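Local coordinates for protein EmGH1 (Erythrobacter marinus, PDB 5Z87) that probably hydrolyses beta-glucosidic bonds as a member of glycosyl hydrolase family 3, with terminal glucose as the likely released sugar, at residues G441-A445 / Y479-I485. Residues are numbered along the deposited sequence; the frame is centred on the assembly and turned at random.
Sequences GPNAA and YAQGCAI
Gly441 N reaches toward two successive carbonyls of the segment 479-485, Ala480 O and Gln481 O (3.1 Å); both bonds are weak, the first long (3.4 Å, though 150° at the hydrogen), the second strongly bent (122°), a pairing that fades where the strands end. Pro442 carries the largest share of the buried surface. Its CB lies 3.2 Å from Cys483 O, its CD meets Cys483 SG, and its CG sits 3.7 Å from Ile485 CG1, the two side chains crossing at about a right angle. With CG1 anti to the carbonyl carbon (chi1 -68°), Ile485 presents both CG1 and CD1 to the proline ring. At the other end Ala444 CB abuts the edge of the Tyr479 ring near CE1 (4.0 Å), while Ala445 CB approaches CZ obliquely. A water joins Gly441 O, Ala445 N and Tyr479 OH; a second accepts from Gln481 NE2 (2.8 Å). Gln481 OE1 is bonded by Gly491 N, and helix 561-569 touches Pro442, Cys483 and Ile485. The loop after strand 436-440 thus meets the end of parallel strand 476-480 and the loop that follows it, the strands linked through helix 462-473 as a beta-alpha-beta crossover in the alpha/beta sandwich of the family 3 C-terminal domain.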
loop_
_atom_site.group_PDB
_atom_site.type_symbol
_atom_site.label_atom_id
_atom_site.label_comp_id
_atom_site.label_asym_id
_atom_site.label_seq_id
_atom_site.Cartn_x
_atom_site.Cartn_y
_atom_site.Cartn_z
ATOM N N GLY A 441 -28.248 -15.848 13.852
ATOM C CA GLY A 441 -27.096 -15.491 13.054
ATOM C C GLY A 441 -26.101 -16.622 12.863
ATOM O O GLY A 441 -26.094 -17.617 13.599
ATOM N N PRO A 442 -25.226 -16.484 11.866
ATOM C CA PRO A 442 -24.273 -17.569 11.576
ATOM C C PRO A 442 -23.317 -17.867 12.722
ATOM O O PRO A 442 -22.807 -18.990 12.800
ATOM C CB PRO A 442 -23.530 -17.062 10.335
ATOM C CG PRO A 442 -23.665 -15.565 10.399
ATOM C CD PRO A 442 -25.032 -15.320 10.985
ATOM N N ASN A 443 -23.090 -16.932 13.644
ATOM C CA ASN A 443 -22.162 -17.165 14.743
ATOM C C ASN A 443 -22.854 -17.264 16.097
ATOM O O ASN A 443 -22.245 -16.964 17.127
ATOM C CB ASN A 443 -21.091 -16.078 14.766
ATOM C CG ASN A 443 -20.201 -16.141 13.550
ATOM O OD1 ASN A 443 -20.154 -17.171 12.864
ATOM N ND2 ASN A 443 -19.517 -15.036 13.245
ATOM N N ALA A 444 -24.114 -17.704 16.123
ATOM C CA ALA A 444 -24.825 -17.804 17.395
ATOM C C ALA A 444 -24.614 -19.158 18.061
ATOM O O ALA A 444 -24.217 -19.222 19.231
ATOM C CB ALA A 444 -26.327 -17.548 17.200
ATOM N N ALA A 445 -24.870 -20.240 17.325
ATOM C CA ALA A 445 -24.891 -21.588 17.880
ATOM C C ALA A 445 -23.529 -22.265 17.859
ATOM O O ALA A 445 -23.314 -23.226 18.602
ATOM C CB ALA A 445 -25.890 -22.452 17.105
ATOM N N TYR A 479 -33.890 -19.822 18.953
ATOM C CA TYR A 479 -32.717 -19.734 18.107
ATOM C C TYR A 479 -33.135 -19.928 16.664
ATOM O O TYR A 479 -33.963 -20.788 16.361
ATOM C CB TYR A 479 -31.660 -20.790 18.479
ATOM C CG TYR A 479 -30.688 -21.095 17.354
ATOM C CD1 TYR A 479 -29.692 -20.191 17.001
ATOM C CD2 TYR A 479 -30.772 -22.279 16.639
ATOM C CE1 TYR A 479 -28.808 -20.465 15.968
ATOM C CE2 TYR A 479 -29.896 -22.562 15.608
ATOM C CZ TYR A 479 -28.908 -21.653 15.277
ATOM O OH TYR A 479 -28.027 -21.939 14.249
ATOM N N ALA A 480 -32.561 -19.119 15.787
ATOM C CA ALA A 480 -32.683 -19.285 14.352
ATOM C C ALA A 480 -31.305 -19.144 13.719
ATOM O O ALA A 480 -30.482 -18.342 14.172
ATOM C CB ALA A 480 -33.662 -18.259 13.751
ATOM N N GLN A 481 -31.050 -19.942 12.684
ATOM C CA GLN A 481 -29.796 -19.826 11.943
ATOM C C GLN A 481 -29.613 -18.413 11.379
ATOM O O GLN A 481 -28.539 -17.809 11.510
ATOM C CB GLN A 481 -29.767 -20.878 10.829
ATOM C CG GLN A 481 -28.530 -20.851 9.947
ATOM C CD GLN A 481 -27.267 -21.261 10.682
ATOM O OE1 GLN A 481 -27.316 -21.941 11.714
ATOM N NE2 GLN A 481 -26.123 -20.843 10.155
ATOM N N GLY A 482 -30.663 -17.859 10.769
ATOM C CA GLY A 482 -30.581 -16.539 10.169
ATOM C C GLY A 482 -29.996 -16.605 8.774
ATOM O O GLY A 482 -30.713 -16.426 7.786
ATOM N N CYS A 483 -28.689 -16.861 8.689
ATOM C CA CYS A 483 -28.011 -17.158 7.432
ATOM C C CYS A 483 -26.704 -17.872 7.754
ATOM O O CYS A 483 -26.244 -17.883 8.899
ATOM C CB CYS A 483 -27.744 -15.895 6.606
ATOM S SG CYS A 483 -26.495 -14.784 7.346
ATOM N N ALA A 484 -26.121 -18.476 6.725
ATOM C CA ALA A 484 -24.818 -19.114 6.811
ATOM C C ALA A 484 -23.779 -18.240 6.121
ATOM O O ALA A 484 -24.075 -17.568 5.129
ATOM C CB ALA A 484 -24.833 -20.509 6.169
ATOM N N ILE A 485 -22.558 -18.249 6.661
ATOM C CA ILE A 485 -21.423 -17.582 6.028
ATOM C C ILE A 485 -20.784 -18.558 5.049
ATOM O O ILE A 485 -20.689 -18.295 3.841
ATOM C CB ILE A 485 -20.412 -17.088 7.080
ATOM C CG1 ILE A 485 -21.019 -15.945 7.902
ATOM C CG2 ILE A 485 -19.097 -16.677 6.422
ATOM C CD1 ILE A 485 -20.213 -15.557 9.124
HETATM O O HOH W 1 -25.710 -20.197 14.529
HETATM O O HOH W 2 -23.471 -20.825 11.166
#